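Cytosine deaminase (Klebsiella pneumoniae, PDB 4R85) probably deaminates cytosine and 5-methylcytosine hydrolytically, as an iron-containing enzyme of the amidohydrolase family. Local coordinates at residues P150-I154 with E155-N159; V192-L195 with M196-Q200. One frame throughout, in Å; residues are numbered along the deposited sequence.

Contact 1. Residues P150-I154 with E155-N159; sequences PQEGI and ESYPN. With 17E (5-methylcytosine), chain G.
G153 CA comes to 5.0 Å from S156 CA where the chain, having left a type I turn from P150 to G153, bends back on itself. The turn is closed by the bond from G153 N to P150 O (2.9 Å), and a water bridges the next bend, donating to I154 O (2.7 Å) and to Y157 O. Glycine suits position 153: at phi 102° a CB would press on the preceding carbonyl O and on S156 CB. Y157 CB lies 3.2 Å from G153 O, which has no hydrogen-bond partner. With CG of Y157 anti to the backbone N (chi1 -173°), ring carbon CD2 comes obliquely to 3.6 Å from E152 CB, and the E152 carboxylate plane stands 71° to the ring; E152 OE1 makes a salt bridge with K87. Q151 reads the base in the ligand pocket: an amide offers an acceptor and a donor together, so OE1 accepts a nearly straight hydrogen bond from N1 of 5-methylcytosine (2.7 Å) while NE2 donates to O2 of the base (3.0 Å). E182 binds I154 N, E155 N and S156 OG, fixing the second bend. Residues 150-159 form the loop between strand 143-149 of the barrel and helix 160-170, with I154 packed on helices 160-170 and 185-202, and Q151 and E152 on helix 76-87.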
loop_
_atom_site.group_PDB
_atom_site.type_symbol
_atom_site.label_atom_id
_atom_site.label_comp_id
_atom_site.label_asym_id
_atom_site.label_seq_id
_atom_site.Cartn_x
_atom_site.Cartn_y
_atom_site.Cartn_z
ATOM N N PRO A 150 -28.364 5.339 -3.596
ATOM C CA PRO A 150 -29.142 4.838 -4.735
ATOM C C PRO A 150 -28.202 4.374 -5.849
ATOM O O PRO A 150 -28.001 5.101 -6.819
ATOM C CB PRO A 150 -29.926 6.070 -5.181
ATOM C CG PRO A 150 -28.982 7.231 -4.850
ATOM C CD PRO A 150 -28.189 6.806 -3.627
ATOM N N GLN A 151 -27.635 3.180 -5.696
ATOM C CA GLN A 151 -26.624 2.668 -6.626
ATOM C C GLN A 151 -26.986 2.805 -8.103
ATOM O O GLN A 151 -26.146 3.167 -8.933
ATOM C CB GLN A 151 -26.339 1.198 -6.332
ATOM C CG GLN A 151 -25.387 0.538 -7.315
ATOM C CD GLN A 151 -23.966 1.055 -7.153
ATOM O OE1 GLN A 151 -23.192 0.527 -6.358
ATOM N NE2 GLN A 151 -23.627 2.101 -7.894
ATOM N N GLU A 152 -28.229 2.497 -8.448
ATOM C CA GLU A 152 -28.586 2.516 -9.862
ATOM C C GLU A 152 -29.253 3.822 -10.294
ATOM O O GLU A 152 -29.840 3.913 -11.375
ATOM C CB GLU A 152 -29.399 1.268 -10.226
ATOM C CG GLU A 152 -28.542 0.017 -10.011
ATOM C CD GLU A 152 -29.179 -1.253 -10.517
ATOM O OE1 GLU A 152 -29.097 -2.275 -9.799
ATOM O OE2 GLU A 152 -29.748 -1.228 -11.626
ATOM N N GLY A 153 -29.136 4.840 -9.449
ATOM C CA GLY A 153 -29.632 6.157 -9.792
ATOM C C GLY A 153 -30.953 6.491 -9.135
ATOM O O GLY A 153 -31.789 5.616 -8.889
ATOM N N ILE A 154 -31.130 7.770 -8.833
ATOM C CA ILE A 154 -32.397 8.285 -8.334
ATOM C C ILE A 154 -33.395 8.478 -9.480
ATOM O O ILE A 154 -34.552 8.047 -9.400
ATOM C CB ILE A 154 -32.178 9.637 -7.610
ATOM C CG1 ILE A 154 -31.310 9.417 -6.374
ATOM C CG2 ILE A 154 -33.512 10.276 -7.237
ATOM C CD1 ILE A 154 -30.940 10.695 -5.640
ATOM N N GLU A 155 -32.951 9.134 -10.546
ATOM C CA GLU A 155 -33.844 9.500 -11.638
ATOM C C GLU A 155 -33.889 8.401 -12.687
ATOM O O GLU A 155 -34.752 8.408 -13.557
ATOM C CB GLU A 155 -33.376 10.803 -12.309
ATOM C CG GLU A 155 -32.965 11.926 -11.366
ATOM C CD GLU A 155 -34.157 12.601 -10.682
ATOM O OE1 GLU A 155 -34.039 13.794 -10.340
ATOM O OE2 GLU A 155 -35.211 11.951 -10.483
ATOM N N SER A 156 -32.947 7.467 -12.596
ATOM C CA SER A 156 -32.704 6.506 -13.672
ATOM C C SER A 156 -33.149 5.077 -13.318
ATOM O O SER A 156 -33.010 4.158 -14.126
ATOM C CB SER A 156 -31.212 6.526 -14.045
ATOM O OG SER A 156 -30.721 7.864 -14.192
ATOM N N TYR A 157 -33.679 4.905 -12.111
ATOM C CA TYR A 157 -34.133 3.606 -11.607
ATOM C C TYR A 157 -35.609 3.732 -11.250
ATOM O O TYR A 157 -36.024 4.777 -10.747
ATOM C CB TYR A 157 -33.331 3.243 -10.356
ATOM C CG TYR A 157 -33.581 1.848 -9.831
ATOM C CD1 TYR A 157 -34.473 1.627 -8.782
ATOM C CD2 TYR A 157 -32.931 0.751 -10.389
ATOM C CE1 TYR A 157 -34.711 0.350 -8.301
ATOM C CE2 TYR A 157 -33.165 -0.537 -9.913
ATOM C CZ TYR A 157 -34.056 -0.727 -8.870
ATOM O OH TYR A 157 -34.289 -1.990 -8.390
ATOM N N PRO A 158 -36.415 2.682 -11.522
ATOM C CA PRO A 158 -37.854 2.735 -11.225
ATOM C C PRO A 158 -38.135 3.129 -9.771
ATOM O O PRO A 158 -37.600 2.505 -8.849
ATOM C CB PRO A 158 -38.325 1.299 -11.481
ATOM C CG PRO A 158 -37.340 0.746 -12.435
ATOM C CD PRO A 158 -36.022 1.391 -12.119
ATOM N N ASN A 159 -38.950 4.167 -9.585
ATOM C CA ASN A 159 -39.337 4.630 -8.252
ATOM C C ASN A 159 -38.163 5.049 -7.366
ATOM O O ASN A 159 -38.261 5.005 -6.133
ATOM C CB ASN A 159 -40.149 3.541 -7.567
ATOM C CG ASN A 159 -41.194 2.955 -8.489
ATOM O OD1 ASN A 159 -41.135 1.772 -8.856
ATOM N ND2 ASN A 159 -42.135 3.788 -8.904
HETATM N N1 17E G . -20.680 1.454 -5.910
HETATM C C2 17E G . -20.173 2.559 -6.456
HETATM O O2 17E G . -20.957 3.324 -7.282
HETATM N N3 17E G . -18.916 2.946 -6.217
HETATM C C4 17E G . -18.122 2.217 -5.414
HETATM N N4 17E G . -16.781 2.639 -5.167
HETATM C C5 17E G . -18.610 1.052 -4.818
HETATM C C6 17E G . -19.926 0.692 -5.092
HETATM C CM5 17E G . -17.741 0.231 -3.919
HETATM O O HOH W 1 -36.671 7.285 -10.922
#

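Contact 2. Residues V192-L195 with M196-Q200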
loop_
_atom_site.group_PDB
_atom_site.type_symbol
_atom_site.label_atom_id
_atom_site.label_comp_id
_atom_site.label_asym_id
_atom_site.label_seq_id
_atom_site.Cartn_x
_atom_site.Cartn_y
_atom_site.Cartn_z
ATOM N N VAL A 192 -29.333 15.839 -7.696
ATOM C CA VAL A 192 -28.707 16.560 -6.586
ATOM C C VAL A 192 -29.719 17.495 -5.923
ATOM O O VAL A 192 -29.773 17.579 -4.688
ATOM C CB VAL A 192 -27.435 17.321 -7.019
ATOM C CG1 VAL A 192 -26.910 18.191 -5.872
ATOM C CG2 VAL A 192 -26.355 16.336 -7.502
ATOM N N MET A 193 -30.537 18.172 -6.725
ATOM C CA MET A 193 -31.578 19.043 -6.162
ATOM C C MET A 193 -32.545 18.246 -5.290
ATOM O O MET A 193 -32.879 18.664 -4.174
ATOM C CB MET A 193 -32.344 19.778 -7.264
ATOM C CG MET A 193 -31.461 20.616 -8.174
ATOM S SD MET A 193 -30.508 21.866 -7.247
ATOM C CE MET A 193 -29.634 22.670 -8.596
ATOM N N PHE A 194 -32.972 17.087 -5.792
ATOM C CA PHE A 194 -33.845 16.202 -5.031
ATOM C C PHE A 194 -33.235 15.750 -3.701
ATOM O O PHE A 194 -33.891 15.805 -2.665
ATOM C CB PHE A 194 -34.248 14.959 -5.846
ATOM C CG PHE A 194 -34.908 13.900 -5.009
ATOM C CD1 PHE A 194 -36.251 14.019 -4.654
ATOM C CD2 PHE A 194 -34.181 12.819 -4.524
ATOM C CE1 PHE A 194 -36.867 13.055 -3.855
ATOM C CE2 PHE A 194 -34.797 11.844 -3.725
ATOM C CZ PHE A 194 -36.138 11.967 -3.394
ATOM N N LEU A 195 -32.002 15.263 -3.739
ATOM C CA LEU A 195 -31.418 14.656 -2.554
ATOM C C LEU A 195 -31.146 15.715 -1.485
ATOM O O LEU A 195 -31.293 15.454 -0.295
ATOM C CB LEU A 195 -30.156 13.844 -2.883
ATOM C CG LEU A 195 -28.815 14.508 -3.218
ATOM C CD1 LEU A 195 -27.974 14.843 -1.966
ATOM C CD2 LEU A 195 -28.020 13.603 -4.161
ATOM N N MET A 196 -30.770 16.912 -1.916
ATOM C CA MET A 196 -30.583 18.012 -0.973
ATOM C C MET A 196 -31.912 18.444 -0.347
ATOM O O MET A 196 -31.977 18.704 0.853
ATOM C CB MET A 196 -29.856 19.193 -1.636
ATOM C CG MET A 196 -28.412 18.884 -2.019
ATOM S SD MET A 196 -27.314 18.532 -0.615
ATOM C CE MET A 196 -26.949 20.204 -0.039
ATOM N N ASP A 197 -32.977 18.498 -1.150
ATOM C CA ASP A 197 -34.311 18.783 -0.618
ATOM C C ASP A 197 -34.729 17.723 0.398
ATOM O O ASP A 197 -35.277 18.047 1.458
ATOM C CB ASP A 197 -35.361 18.831 -1.739
ATOM C CG ASP A 197 -35.259 20.087 -2.595
ATOM O OD1 ASP A 197 -34.590 21.054 -2.168
ATOM O OD2 ASP A 197 -35.866 20.109 -3.688
ATOM N N LEU A 198 -34.506 16.457 0.044
ATOM C CA LEU A 198 -34.783 15.334 0.937
ATOM C C LEU A 198 -34.051 15.486 2.277
ATOM O O LEU A 198 -34.664 15.411 3.336
ATOM C CB LEU A 198 -34.380 14.014 0.261
ATOM C CG LEU A 198 -34.749 12.709 0.972
ATOM C CD1 LEU A 198 -36.261 12.569 1.127
ATOM C CD2 LEU A 198 -34.146 11.499 0.220
ATOM N N ALA A 199 -32.742 15.696 2.230
ATOM C CA ALA A 199 -31.953 15.874 3.452
ATOM C C ALA A 199 -32.454 17.038 4.295
ATOM O O ALA A 199 -32.515 16.937 5.522
ATOM C CB ALA A 199 -30.499 16.067 3.121
ATOM N N GLN A 200 -32.818 18.141 3.648
ATOM C CA GLN A 200 -33.320 19.299 4.399
ATOM C C GLN A 200 -34.677 19.044 5.019
ATOM O O GLN A 200 -34.942 19.462 6.146
ATOM C CB GLN A 200 -33.408 20.545 3.518
ATOM C CG GLN A 200 -32.132 21.323 3.444
ATOM C CD GLN A 200 -32.347 22.758 3.000
ATOM O OE1 GLN A 200 -32.808 23.017 1.887
ATOM N NE2 GLN A 200 -32.011 23.696 3.867
#
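F194 and L198, one helical turn apart on helix 185-202, run alongside each other off the same flank of the helix, with F194 CE2 4.0 Å from L198 CD2. Beneath them four backbone bonds repeat the alpha-helical i to i+4 pattern, from M196 N to V192 O through A199 N to L195 O, the last 2.9 Å long with an N-H...O angle of 169°. The tight side is apolar. L195 takes the crowded rotamer between its backbone N and carbonyl carbon (chi1 74°), which brings CD1 to 4.0 Å from M196 SD. The first torsion of M196 (chi1 -67°) sets CG 4.2 Å from V192 CG1, and folds at its two outer torsions place CE; its flexible chain can fit between V206 of strand 205-209 and helix 220-231. A199, with its small methyl, allows the helix close to V206 as well. The other side is looser and polar: D197 and Q200 are exposed, and both reach R231, D197 OD1 through a salt bridge and Q200 OE1 through a hydrogen bond. The chemistry is that of an amphipathic barrel helix, whose apolar side is largely buried between the strand and neighbouring helices, while its polar side is tied to helix 220-231 by one shared arginine.

From the N terminus, the chain passes along strand 143-149 into contact 1, which shapes the loop leading to helix 160-170. It then runs through that helix and strand 174-175 before reaching contact 2 in helix 185-202. The contacts follow in series and neither nests in nor crosses the other: contact 1 closes short bends, whereas contact 2 closes only helical turns. Their centres are 14 Å apart, yet they meet directly, I154 CG2 packing 3.8 Å from F194 CD2. Helix 160-170 borders both, through M164 and R161. Together they join a substrate-binding loop of the barrel to the outer helix of the next beta-alpha-beta unit.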